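Serpin-ZX (Arabidopsis thaliana, PDB 3LE2) inhibits the plant cysteine proteases metacaspase-9 and RD21A, trapping metacaspase-9 covalently after cleavage of the serpin's reactive center loop, and so restrains programmed cell death. Local coordinates at residues D57-L60 against S61-F65; I40-V43 against L44-A48; F364-D367 against H368-L372; S250-L253 against D254-S258; A100-D103 against K104-F108. One frame throughout, in Å; residues are numbered along the deposited sequence. Where two conformers were deposited one is given.

All five contacts are local, each made within one unbroken stretch of chain, so they follow one another in series and none nests in or crosses another. From the N terminus, interaction 2 lies in helix 37-49 and interaction 1 in the last turns of helix 54-63; the two pack together, with Phe62 CE2 3.7 Å from Leu44 CD1. Interaction 5 turns the chain at the end of strand 93-103. Interaction 4 lies in helix 249-258, and interaction 3 closes the bend between strands 361-365 and 370-376, beyond the reactive center loop. These last two meet through Leu371, while interactions 3 and 5 lie far apart, about 44 Å between centres.

Interaction 1 of 5, residues D57-L60 against S61-F65; sequences DQIL and SFLKF
From Asp57 to Leu63 the backbone is helical, with Ser61 N, Phe62 N and Leu63 N bonded to the carbonyl oxygens of Asp57, Gln58 and Ile59, and Lys64, at a positive phi of 72°, takes the chain out of the helix. Ser61 doubles the first of these bonds. Its side chain runs beside its own backbone N (chi1 -62°), which brings OG to 3.2 Å from Asp57 O, on the face of that carbonyl plane opposite to the one approached by Ser61 N at 3.0 Å. Serine suits this exposed position because its short hydroxyl can fold back onto the helix. On the buried side, Ile59 and Leu63 run side by side in the same direction, and the Ile59 CG2 branch touches Leu63 CD1 at 3.7 Å. Leu63 CD2 meanwhile lies in the plane of the Phe62 ring, at its edge. These apolar groups face helix 37-49, where Ile59 reaches Ile47, Phe62 reaches Leu44 and Leu63 reaches Asn41. Leu60 turns instead to Leu71 of helix 68-83. At the helix end a weak bond from Phe65 N comes to Leu60 O at 3.3 Å, with an N-H...O angle of 162°. The chemistry thus implies an amphipathic helix in which a serine hydroxyl doubles the bond on Asp57 O, while at the C-terminal end Leu60 O is shared by weak bonds from Leu63, Lys64 and Phe65 N.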
loop_
_atom_site.group_PDB
_atom_site.type_symbol
_atom_site.label_atom_id
_atom_site.label_comp_id
_atom_site.label_asym_id
_atom_site.label_seq_id
_atom_site.Cartn_x
_atom_site.Cartn_y
_atom_site.Cartn_z
ATOM N N ASP A 57 -15.505 1.035 -18.633
ATOM C CA ASP A 57 -15.330 2.484 -18.610
ATOM C C ASP A 57 -15.244 3.043 -17.206
ATOM O O ASP A 57 -14.442 3.937 -16.932
ATOM C CB ASP A 57 -16.458 3.177 -19.362
ATOM C CG ASP A 57 -16.379 2.951 -20.849
ATOM O OD1 ASP A 57 -15.254 2.722 -21.350
ATOM O OD2 ASP A 57 -17.437 3.003 -21.512
ATOM N N GLN A 58 -16.071 2.521 -16.313
ATOM C CA GLN A 58 -16.089 3.031 -14.952
ATOM C C GLN A 58 -14.777 2.733 -14.241
ATOM O O GLN A 58 -14.299 3.531 -13.435
ATOM C CB GLN A 58 -17.269 2.466 -14.170
ATOM C CG GLN A 58 -17.620 3.265 -12.945
ATOM C CD GLN A 58 -18.681 2.580 -12.114
ATOM O OE1 GLN A 58 -19.798 3.084 -11.982
ATOM N NE2 GLN A 58 -18.343 1.413 -11.559
ATOM N N ILE A 59 -14.185 1.589 -14.556
ATOM C CA ILE A 59 -12.924 1.209 -13.938
ATOM C C ILE A 59 -11.795 1.989 -14.605
ATOM O O ILE A 59 -10.907 2.515 -13.933
ATOM C CB ILE A 59 -12.692 -0.318 -14.041
ATOM C CG1 ILE A 59 -13.848 -1.075 -13.387
ATOM C CG2 ILE A 59 -11.372 -0.729 -13.398
ATOM C CD1 ILE A 59 -13.831 -2.561 -13.685
ATOM N N LEU A 60 -11.847 2.076 -15.932
ATOM C CA LEU A 60 -10.848 2.832 -16.683
ATOM C C LEU A 60 -10.696 4.249 -16.136
ATOM O O LEU A 60 -9.581 4.749 -15.993
ATOM C CB LEU A 60 -11.205 2.887 -18.172
ATOM C CG LEU A 60 -10.896 1.639 -18.989
ATOM C CD1 LEU A 60 -11.303 1.839 -20.439
ATOM C CD2 LEU A 60 -9.420 1.319 -18.883
ATOM N N SER A 61 -11.820 4.893 -15.839
ATOM C CA SER A 61 -11.799 6.264 -15.343
ATOM C C SER A 61 -11.324 6.315 -13.897
ATOM O O SER A 61 -10.708 7.293 -13.474
ATOM C CB SER A 61 -13.177 6.919 -15.484
ATOM O OG SER A 61 -13.557 6.995 -16.851
ATOM N N PHE A 62 -11.597 5.255 -13.141
ATOM C CA PHE A 62 -11.158 5.201 -11.755
ATOM C C PHE A 62 -9.640 5.097 -11.687
ATOM O O PHE A 62 -9.003 5.619 -10.770
ATOM C CB PHE A 62 -11.800 4.017 -11.034
ATOM C CG PHE A 62 -11.422 3.913 -9.582
ATOM C CD1 PHE A 62 -12.173 4.557 -8.606
ATOM C CD2 PHE A 62 -10.316 3.169 -9.189
ATOM C CE1 PHE A 62 -11.827 4.460 -7.256
ATOM C CE2 PHE A 62 -9.964 3.063 -7.844
ATOM C CZ PHE A 62 -10.720 3.714 -6.878
ATOM N N LEU A 63 -9.067 4.429 -12.679
ATOM C CA LEU A 63 -7.657 4.082 -12.653
ATOM C C LEU A 63 -6.795 5.052 -13.442
ATOM O O LEU A 63 -5.567 4.941 -13.425
ATOM C CB LEU A 63 -7.473 2.655 -13.180
ATOM C CG LEU A 63 -7.959 1.546 -12.245
ATOM C CD1 LEU A 63 -7.857 0.181 -12.931
ATOM C CD2 LEU A 63 -7.170 1.588 -10.927
ATOM N N LYS A 64 -7.450 5.977 -14.154
ATOM C CA LYS A 64 -6.797 7.108 -14.849
ATOM C C LYS A 64 -6.005 6.696 -16.082
ATOM O O LYS A 64 -4.949 7.257 -16.368
ATOM C CB LYS A 64 -5.892 7.913 -13.902
ATOM C CG LYS A 64 -6.528 8.268 -12.552
ATOM C CD LYS A 64 -7.826 9.061 -12.718
ATOM C CE LYS A 64 -8.478 9.298 -11.356
ATOM N NZ LYS A 64 -9.822 9.924 -11.430
ATOM N N PHE A 65 -6.510 5.699 -16.795
ATOM C CA PHE A 65 -5.901 5.264 -18.043
ATOM C C PHE A 65 -7.031 5.093 -19.026
ATOM O O PHE A 65 -8.155 4.795 -18.626
ATOM C CB PHE A 65 -5.156 3.934 -17.867
ATOM C CG PHE A 65 -3.830 4.060 -17.164
ATOM C CD1 PHE A 65 -2.654 4.240 -17.889
ATOM C CD2 PHE A 65 -3.751 3.996 -15.786
ATOM C CE1 PHE A 65 -1.422 4.352 -17.246
ATOM C CE2 PHE A 65 -2.522 4.104 -15.142
ATOM C CZ PHE A 65 -1.359 4.285 -15.872
#

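Interaction 2 of 5, residues I40-V43 against L44-A48; sequences INVV and LSIIA
The flat peptide carbonyl of Asn41 is approached from opposite faces of its plane by two donors of Ser45: N at 2.9 Å from Asn41 O, and OG at 2.8 Å from the same oxygen. The hydroxyl gets there because Ser45 OG lies beside its own backbone N (chi1 -59°), so a buried polar group is satisfied within the helix. The Asn41 side-chain amide crosses Leu44, with OD1 4.0 Å from Leu44 CD1. Leu44 also runs alongside Ile40, CD1 being 4.1 Å from Ile40 CG2. One turn on, Ile47 crosses Val43 obliquely and sets CD1 4.0 Å from Val43 CG1. Branched aliphatic residues suit this position: Val43, Ile46 and Ile47 press on Phe169 of strand 167-176, while Leu44 meets Leu299. Regular i to i+4 bonding and a mostly apolar surface, with one serine hydroxyl turned back onto the backbone, are typical of a largely buried helix, here helix B of the serpin fold, lying beneath the large central sheet.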
loop_
_atom_site.group_PDB
_atom_site.type_symbol
_atom_site.label_atom_id
_atom_site.label_comp_id
_atom_site.label_asym_id
_atom_site.label_seq_id
_atom_site.Cartn_x
_atom_site.Cartn_y
_atom_site.Cartn_z
ATOM N N ILE A 40 -4.091 -3.062 -5.088
ATOM C CA ILE A 40 -5.521 -2.932 -5.309
ATOM C C ILE A 40 -5.753 -2.612 -6.781
ATOM O O ILE A 40 -6.635 -3.184 -7.427
ATOM C CB ILE A 40 -6.132 -1.794 -4.471
ATOM C CG1 ILE A 40 -5.941 -2.052 -2.974
ATOM C CG2 ILE A 40 -7.622 -1.644 -4.800
ATOM C CD1 ILE A 40 -6.745 -3.205 -2.484
ATOM N N ASN A 41 -4.961 -1.678 -7.298
ATOM C CA ASN A 41 -5.119 -1.207 -8.675
ATOM C C ASN A 41 -4.736 -2.274 -9.689
ATOM O O ASN A 41 -5.272 -2.295 -10.801
ATOM C CB ASN A 41 -4.342 0.099 -8.909
ATOM C CG ASN A 41 -4.989 1.287 -8.204
ATOM O OD1 ASN A 41 -6.101 1.175 -7.682
ATOM N ND2 ASN A 41 -4.308 2.421 -8.193
ATOM N N VAL A 42 -3.825 -3.164 -9.289
ATOM C CA VAL A 42 -3.507 -4.364 -10.074
ATOM C C VAL A 42 -4.726 -5.294 -10.215
ATOM O O VAL A 42 -4.989 -5.825 -11.290
ATOM C CB VAL A 42 -2.354 -5.159 -9.455
ATOM C CG1 VAL A 42 -2.356 -6.593 -9.984
ATOM C CG2 VAL A 42 -1.017 -4.479 -9.725
ATOM N N VAL A 43 -5.470 -5.480 -9.129
ATOM C CA VAL A 43 -6.707 -6.256 -9.197
ATOM C C VAL A 43 -7.758 -5.597 -10.102
ATOM O O VAL A 43 -8.366 -6.260 -10.953
ATOM C CB VAL A 43 -7.320 -6.493 -7.800
ATOM C CG1 VAL A 43 -8.612 -7.273 -7.930
ATOM C CG2 VAL A 43 -6.346 -7.246 -6.919
ATOM N N LEU A 44 -7.972 -4.295 -9.907
ATOM C CA LEU A 44 -8.942 -3.548 -10.706
ATOM C C LEU A 44 -8.585 -3.569 -12.199
ATOM O O LEU A 44 -9.475 -3.642 -13.046
ATOM C CB LEU A 44 -9.107 -2.117 -10.186
ATOM C CG LEU A 44 -9.700 -2.016 -8.777
ATOM C CD1 LEU A 44 -9.646 -0.586 -8.255
ATOM C CD2 LEU A 44 -11.139 -2.542 -8.737
ATOM N N SER A 45 -7.289 -3.537 -12.511
ATOM C CA SER A 45 -6.823 -3.701 -13.896
ATOM C C SER A 45 -7.180 -5.089 -14.461
ATOM O O SER A 45 -7.608 -5.212 -15.607
ATOM C CB SER A 45 -5.315 -3.478 -13.994
ATOM O OG SER A 45 -4.953 -2.178 -13.557
ATOM N N ILE A 46 -6.994 -6.128 -13.652
ATOM C CA ILE A 46 -7.416 -7.474 -14.019
ATOM C C ILE A 46 -8.927 -7.552 -14.284
ATOM O O ILE A 46 -9.372 -8.177 -15.237
ATOM C CB ILE A 46 -7.004 -8.483 -12.936
ATOM C CG1 ILE A 46 -5.477 -8.598 -12.904
ATOM C CG2 ILE A 46 -7.625 -9.836 -13.211
ATOM C CD1 ILE A 46 -4.943 -9.409 -11.755
ATOM N N ILE A 47 -9.712 -6.886 -13.450
ATOM C CA ILE A 47 -11.159 -6.887 -13.613
ATOM C C ILE A 47 -11.594 -6.109 -14.851
ATOM O O ILE A 47 -12.506 -6.515 -15.572
ATOM C CB ILE A 47 -11.846 -6.278 -12.388
ATOM C CG1 ILE A 47 -11.566 -7.134 -11.154
ATOM C CG2 ILE A 47 -13.342 -6.125 -12.637
ATOM C CD1 ILE A 47 -11.969 -6.476 -9.854
ATOM N N ALA A 48 -10.950 -4.975 -15.090
ATOM C CA ALA A 48 -11.277 -4.189 -16.259
ATOM C C ALA A 48 -11.081 -5.052 -17.497
ATOM O O ALA A 48 -11.893 -5.019 -18.424
ATOM C CB ALA A 48 -10.407 -2.932 -16.327
#

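Interaction 3 of 5, residues F364-D367 against H368-L372; sequences FVAD and HPFLL
Asp367 and His368 join in a histidine-carboxylate hydrogen bond at the end of an inverse gamma turn centred on Ala366, in the bend that leads into strand 370-376 from strand 361-365, which begins within the C-terminal end of the reactive center loop. His368 ND1 donates to Asp367 OD1 over 2.6 Å, at an N-H...O angle of 160°. The oxygen sits exactly in the imidazole plane, at the ring edge, although the carboxylate itself is turned 63° from that plane. Both side chains start between their own backbone N and carbonyl carbon, which lets neighbouring residues fold together so closely. Asp367 OD1 is met nearly along its C-O axis. Farther out, the other ring nitrogen, His368 NE2, is bonded to Pro243 O; with both nitrogens facing acceptors, the ring is probably protonated, and the adjacent carboxylate would stabilise that charge. Asp367 O is held in turn by His194 ND1, and a weak backbone bond from Asp367 N to Val365 O, 3.0 Å long, closes the gamma turn. Ala366 also bonds through its backbone with Lys278, and its single methyl lets the Phe370 ring, which also meets Phe240 of strand 236-243, approach closely: Phe370 CE1 comes to 3.9 Å from Ala366 CB.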
loop_
_atom_site.group_PDB
_atom_site.type_symbol
_atom_site.label_atom_id
_atom_site.label_comp_id
_atom_site.label_asym_id
_atom_site.label_seq_id
_atom_site.Cartn_x
_atom_site.Cartn_y
_atom_site.Cartn_z
ATOM N N PHE A 364 10.903 16.752 15.151
ATOM C CA PHE A 364 9.934 15.843 14.594
ATOM C C PHE A 364 9.704 14.774 15.665
ATOM O O PHE A 364 10.474 13.822 15.790
ATOM C CB PHE A 364 10.441 15.241 13.284
ATOM C CG PHE A 364 9.392 14.474 12.529
ATOM C CD1 PHE A 364 8.642 15.089 11.539
ATOM C CD2 PHE A 364 9.141 13.141 12.827
ATOM C CE1 PHE A 364 7.660 14.392 10.850
ATOM C CE2 PHE A 364 8.168 12.426 12.141
ATOM C CZ PHE A 364 7.426 13.059 11.150
ATOM N N VAL A 365 8.665 14.962 16.468
ATOM C CA VAL A 365 8.383 14.047 17.572
ATOM C C VAL A 365 7.029 13.383 17.358
ATOM O O VAL A 365 5.986 13.999 17.549
ATOM C CB VAL A 365 8.426 14.774 18.930
ATOM C CG1 VAL A 365 8.007 13.826 20.070
ATOM C CG2 VAL A 365 9.823 15.345 19.170
ATOM N N ALA A 366 7.054 12.131 16.929
ATOM C CA ALA A 366 5.834 11.479 16.485
ATOM C C ALA A 366 5.173 10.746 17.645
ATOM O O ALA A 366 5.040 9.520 17.635
ATOM C CB ALA A 366 6.137 10.523 15.351
ATOM N N ASP A 367 4.768 11.509 18.650
ATOM C CA ASP A 367 4.151 10.939 19.829
ATOM C C ASP A 367 2.640 11.012 19.724
ATOM O O ASP A 367 1.938 11.033 20.732
ATOM C CB ASP A 367 4.629 11.681 21.073
ATOM C CG ASP A 367 4.213 13.133 21.072
ATOM O OD1 ASP A 367 3.685 13.609 20.043
ATOM O OD2 ASP A 367 4.413 13.807 22.101
ATOM N N HIS A 368 2.141 11.075 18.495
ATOM C CA HIS A 368 0.706 11.052 18.255
ATOM C C HIS A 368 0.470 10.559 16.830
ATOM O O HIS A 368 1.425 10.402 16.078
ATOM C CB HIS A 368 0.086 12.427 18.505
ATOM C CG HIS A 368 0.771 13.540 17.782
ATOM N ND1 HIS A 368 1.986 14.056 18.188
ATOM C CD2 HIS A 368 0.409 14.251 16.685
ATOM C CE1 HIS A 368 2.347 15.029 17.370
ATOM N NE2 HIS A 368 1.407 15.169 16.451
ATOM N N PRO A 369 -0.792 10.270 16.470
ATOM C CA PRO A 369 -1.088 9.641 15.173
ATOM C C PRO A 369 -0.607 10.399 13.937
ATOM O O PRO A 369 -0.749 11.614 13.826
ATOM C CB PRO A 369 -2.612 9.528 15.181
ATOM C CG PRO A 369 -2.928 9.356 16.638
ATOM C CD PRO A 369 -1.979 10.298 17.339
ATOM N N PHE A 370 -0.046 9.639 13.004
ATOM C CA PHE A 370 0.511 10.177 11.780
ATOM C C PHE A 370 0.150 9.268 10.618
ATOM O O PHE A 370 -0.223 8.110 10.830
ATOM C CB PHE A 370 2.034 10.320 11.898
ATOM C CG PHE A 370 2.750 9.077 12.405
ATOM C CD1 PHE A 370 2.938 8.872 13.765
ATOM C CD2 PHE A 370 3.288 8.155 11.521
ATOM C CE1 PHE A 370 3.616 7.740 14.246
ATOM C CE2 PHE A 370 3.970 7.019 11.990
ATOM C CZ PHE A 370 4.138 6.817 13.359
ATOM N N LEU A 371 0.235 9.801 9.401
ATOM C CA LEU A 371 0.043 8.991 8.212
ATOM C C LEU A 371 1.365 8.424 7.767
ATOM O O LEU A 371 2.424 8.934 8.126
ATOM C CB LEU A 371 -0.541 9.804 7.059
ATOM C CG LEU A 371 -2.021 10.145 7.152
ATOM C CD1 LEU A 371 -2.411 11.044 5.998
ATOM C CD2 LEU A 371 -2.859 8.858 7.172
ATOM N N LEU A 372 1.286 7.347 6.990
ATOM C CA LEU A 372 2.448 6.654 6.454
ATOM C C LEU A 372 2.265 6.456 4.966
ATOM O O LEU A 372 1.170 6.115 4.512
ATOM C CB LEU A 372 2.579 5.263 7.078
ATOM C CG LEU A 372 3.028 5.111 8.525
ATOM C CD1 LEU A 372 3.110 3.628 8.858
ATOM C CD2 LEU A 372 4.364 5.796 8.721
#

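Interaction 4 of 5, residues S250-L253 against D254-S258; sequences SDLL and DKIVS
Leu252 and Ile256 make the firmer side of this helix, with Ile256 CD1 4.0 Å from Leu252 CG where the two side chains cross. Ile256 sends CG1 along beside its own backbone N (chi1 -65°), back toward the preceding turn, so that its CD1 also comes 3.6 Å from Leu252 O. Next to this pair Leu253 and Val257 meet more loosely, their methyls CD1 and CG2 being 4.4 Å apart. Large aliphatic residues suit this buried side: Leu253 and Ile256 press on Leu371 of strand 370-376, Leu252 reaches Tyr241 and Pro243, and Leu253 also touches Met17 and Ile24 of helix 5-25. The other side is polar and turned toward solvent. Asp251 OD1 and Asp254 OD2 come within 4.1 Å of each other, and water 1 lies between them. It accepts from Ser250 OG and donates to Asp251 OD1, each over 2.7 Å, while its 2.4 Å separation from Asp254 OD2 is too short to be trusted. The like charges are probably eased by this water and by Lys21, which forms a salt bridge with Asp254 OD1. Four straight backbone bonds, such as Ile256 N to Leu252 O at 2.9 Å, run through the whole. Such a division of apolar and polar sides is typical of a surface amphipathic helix, here laid across the strands of the serpin body.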
loop_
_atom_site.group_PDB
_atom_site.type_symbol
_atom_site.label_atom_id
_atom_site.label_comp_id
_atom_site.label_asym_id
_atom_site.label_seq_id
_atom_site.Cartn_x
_atom_site.Cartn_y
_atom_site.Cartn_z
ATOM N N SER A 250 -7.201 13.378 11.145
ATOM C CA SER A 250 -8.335 13.370 10.246
ATOM C C SER A 250 -8.334 14.588 9.329
ATOM O O SER A 250 -8.603 14.475 8.139
ATOM C CB SER A 250 -9.645 13.297 11.035
ATOM O OG SER A 250 -10.731 13.187 10.141
ATOM N N ASP A 251 -8.031 15.750 9.888
ATOM C CA ASP A 251 -8.041 16.972 9.102
ATOM C C ASP A 251 -6.900 16.979 8.082
ATOM O O ASP A 251 -7.070 17.422 6.938
ATOM C CB ASP A 251 -7.956 18.196 10.017
ATOM C CG ASP A 251 -9.288 18.520 10.692
ATOM O OD1 ASP A 251 -10.299 17.826 10.421
ATOM O OD2 ASP A 251 -9.319 19.476 11.496
ATOM N N LEU A 252 -5.742 16.480 8.497
ATOM C CA LEU A 252 -4.613 16.386 7.594
ATOM C C LEU A 252 -4.958 15.507 6.408
ATOM O O LEU A 252 -4.610 15.824 5.278
ATOM C CB LEU A 252 -3.394 15.826 8.304
ATOM C CG LEU A 252 -2.210 15.592 7.378
ATOM C CD1 LEU A 252 -1.829 16.904 6.691
ATOM C CD2 LEU A 252 -1.033 15.008 8.170
ATOM N N LEU A 253 -5.656 14.405 6.664
ATOM C CA LEU A 253 -6.024 13.498 5.583
ATOM C C LEU A 253 -7.083 14.158 4.679
ATOM O O LEU A 253 -7.073 13.985 3.457
ATOM C CB LEU A 253 -6.481 12.130 6.128
ATOM C CG LEU A 253 -6.724 11.014 5.096
ATOM C CD1 LEU A 253 -5.498 10.742 4.188
ATOM C CD2 LEU A 253 -7.155 9.749 5.768
ATOM N N ASP A 254 -7.974 14.944 5.269
ATOM C CA ASP A 254 -8.913 15.726 4.459
ATOM C C ASP A 254 -8.192 16.690 3.506
ATOM O O ASP A 254 -8.530 16.769 2.325
ATOM C CB ASP A 254 -9.877 16.508 5.346
ATOM C CG ASP A 254 -10.911 15.621 6.005
ATOM O OD1 ASP A 254 -11.094 14.461 5.561
ATOM O OD2 ASP A 254 -11.550 16.101 6.964
ATOM N N LYS A 255 -7.207 17.415 4.029
ATOM C CA LYS A 255 -6.363 18.290 3.208
ATOM C C LYS A 255 -5.677 17.527 2.083
ATOM O O LYS A 255 -5.732 17.924 0.922
ATOM C CB LYS A 255 -5.305 18.983 4.062
ATOM C CG LYS A 255 -4.224 19.692 3.233
ATOM C CD LYS A 255 -3.221 20.416 4.135
ATOM C CE LYS A 255 -3.745 21.796 4.588
ATOM N NZ LYS A 255 -2.750 22.560 5.425
ATOM N N ILE A 256 -5.031 16.425 2.433
ATOM C CA ILE A 256 -4.380 15.593 1.434
ATOM C C ILE A 256 -5.365 15.174 0.344
ATOM O O ILE A 256 -5.096 15.348 -0.829
ATOM C CB ILE A 256 -3.711 14.375 2.089
ATOM C CG1 ILE A 256 -2.576 14.861 2.998
ATOM C CG2 ILE A 256 -3.197 13.400 1.030
ATOM C CD1 ILE A 256 -1.959 13.788 3.823
ATOM N N VAL A 257 -6.522 14.664 0.741
ATOM C CA VAL A 257 -7.508 14.172 -0.214
ATOM C C VAL A 257 -8.021 15.255 -1.167
ATOM O O VAL A 257 -8.317 14.978 -2.325
ATOM C CB VAL A 257 -8.685 13.493 0.518
ATOM C CG1 VAL A 257 -9.838 13.261 -0.411
ATOM C CG2 VAL A 257 -8.228 12.176 1.111
ATOM N N SER A 258 -8.098 16.491 -0.685
ATOM C CA SER A 258 -8.648 17.600 -1.466
ATOM C C SER A 258 -7.618 18.396 -2.290
ATOM O O SER A 258 -7.987 19.297 -3.034
ATOM C CB SER A 258 -9.410 18.552 -0.534
ATOM O OG SER A 258 -8.567 19.021 0.511
HETATM O O HOH W 1 -11.424 15.666 9.335
#

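Interaction 5 of 5, residues A100-D103 against K104-F108; sequences AWID and KSLSF
Asp103 OD2 is gripped by Ser105 twice: OG donates to it over 2.9 Å, and the backbone N adds a weak bond of 3.5 Å. The hydroxyl comes to the anti side of the carboxylate, 21° out of its plane. Asp103 CG points away from its own backbone N (chi1 -172°), and this carries the acid forward over the type I turn that runs from Asp103 to Leu106. Aspartate suits the first place of such a turn because its carboxylate can reach the residue two positions on, and a serine there can answer with both hydroxyl and N-H. The same OD2 also has a long, weak ion pair with Lys166. Next to the turn lies an apolar cluster. Ile102 CG2 sits over one face of the Phe108 ring, a CH-pi contact 4.1 Å from the ring centroid, and Ile102 CB approaches Phe108 CZ at 3.5 Å. Leu106 crosses Ile102 at about a right angle, its CD1 meeting Ile102 CG1 at 3.7 Å. A branched residue is well placed here because it can serve both neighbours at once, with Leu167 of the adjoining strand also touching both Ile102 and Phe108. The Ser105 hydroxyl bond, with a weak N-H bond beside it, probably steadies the turn, while apolar contacts fold the loop back where strand 93-103 ends, at one end of the central sheet.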
loop_
_atom_site.group_PDB
_atom_site.type_symbol
_atom_site.label_atom_id
_atom_site.label_comp_id
_atom_site.label_asym_id
_atom_site.label_seq_id
_atom_site.Cartn_x
_atom_site.Cartn_y
_atom_site.Cartn_z
ATOM N N ALA A 100 -7.002 -15.203 -8.721
ATOM C CA ALA A 100 -8.449 -15.169 -8.845
ATOM C C ALA A 100 -9.032 -16.579 -8.772
ATOM O O ALA A 100 -8.492 -17.518 -9.342
ATOM C CB ALA A 100 -8.843 -14.505 -10.157
ATOM N N TRP A 101 -10.138 -16.716 -8.061
ATOM C CA TRP A 101 -10.843 -17.984 -7.968
ATOM C C TRP A 101 -12.294 -17.763 -8.344
ATOM O O TRP A 101 -12.919 -16.783 -7.938
ATOM C CB TRP A 101 -10.777 -18.545 -6.538
ATOM C CG TRP A 101 -9.481 -19.257 -6.178
ATOM C CD1 TRP A 101 -9.281 -20.612 -6.088
ATOM C CD2 TRP A 101 -8.220 -18.646 -5.860
ATOM N NE1 TRP A 101 -7.974 -20.878 -5.738
ATOM C CE2 TRP A 101 -7.306 -19.690 -5.586
ATOM C CE3 TRP A 101 -7.778 -17.318 -5.774
ATOM C CZ2 TRP A 101 -5.981 -19.446 -5.233
ATOM C CZ3 TRP A 101 -6.467 -17.080 -5.428
ATOM C CH2 TRP A 101 -5.580 -18.139 -5.166
ATOM N N ILE A 102 -12.846 -18.697 -9.093
ATOM C CA ILE A 102 -14.236 -18.586 -9.500
ATOM C C ILE A 102 -14.974 -19.871 -9.143
ATOM O O ILE A 102 -14.379 -20.954 -9.149
ATOM C CB ILE A 102 -14.315 -18.309 -11.020
ATOM C CG1 ILE A 102 -15.620 -17.613 -11.372
ATOM C CG2 ILE A 102 -14.101 -19.597 -11.828
ATOM C CD1 ILE A 102 -15.563 -16.925 -12.694
ATOM N N ASP A 103 -16.258 -19.780 -8.815
ATOM C CA ASP A 103 -16.988 -21.013 -8.554
ATOM C C ASP A 103 -16.909 -21.932 -9.765
ATOM O O ASP A 103 -17.109 -21.488 -10.900
ATOM C CB ASP A 103 -18.448 -20.783 -8.195
ATOM C CG ASP A 103 -19.112 -22.062 -7.734
ATOM O OD1 ASP A 103 -18.564 -22.683 -6.801
ATOM O OD2 ASP A 103 -20.142 -22.470 -8.316
ATOM N N LYS A 104 -16.635 -23.214 -9.514
ATOM C CA LYS A 104 -16.370 -24.172 -10.584
ATOM C C LYS A 104 -17.568 -24.400 -11.515
ATOM O O LYS A 104 -17.440 -25.063 -12.540
ATOM C CB LYS A 104 -15.878 -25.500 -10.012
ATOM C CG LYS A 104 -16.982 -26.390 -9.487
ATOM C CD LYS A 104 -16.428 -27.742 -9.047
ATOM C CE LYS A 104 -17.540 -28.656 -8.554
ATOM N NZ LYS A 104 -17.009 -29.967 -8.094
ATOM N N SER A 105 -18.727 -23.853 -11.158
ATOM C CA SER A 105 -19.854 -23.816 -12.080
ATOM C C SER A 105 -19.527 -22.883 -13.253
ATOM O O SER A 105 -20.296 -22.753 -14.207
ATOM C CB SER A 105 -21.130 -23.355 -11.368
ATOM O OG SER A 105 -21.067 -21.986 -11.001
ATOM N N LEU A 106 -18.373 -22.231 -13.169
ATOM C CA LEU A 106 -17.925 -21.338 -14.218
ATOM C C LEU A 106 -16.516 -21.719 -14.635
ATOM O O LEU A 106 -15.903 -22.622 -14.061
ATOM C CB LEU A 106 -17.955 -19.890 -13.736
ATOM C CG LEU A 106 -19.313 -19.419 -13.207
ATOM C CD1 LEU A 106 -19.181 -18.207 -12.304
ATOM C CD2 LEU A 106 -20.243 -19.134 -14.358
ATOM N N SER A 107 -16.020 -21.027 -15.653
ATOM C CA SER A 107 -14.676 -21.233 -16.158
ATOM C C SER A 107 -14.241 -19.971 -16.893
ATOM O O SER A 107 -15.048 -19.331 -17.563
ATOM C CB SER A 107 -14.628 -22.460 -17.075
ATOM O OG SER A 107 -15.838 -22.602 -17.795
ATOM N N PHE A 108 -12.974 -19.602 -16.738
ATOM C CA PHE A 108 -12.445 -18.410 -17.378
ATOM C C PHE A 108 -12.225 -18.713 -18.839
ATOM O O PHE A 108 -11.955 -19.856 -19.194
ATOM C CB PHE A 108 -11.111 -17.996 -16.744
ATOM C CG PHE A 108 -11.206 -17.675 -15.281
ATOM C CD1 PHE A 108 -11.832 -16.517 -14.847
ATOM C CD2 PHE A 108 -10.662 -18.529 -14.333
ATOM C CE1 PHE A 108 -11.923 -16.216 -13.483
ATOM C CE2 PHE A 108 -10.749 -18.239 -12.970
ATOM C CZ PHE A 108 -11.379 -17.081 -12.544
#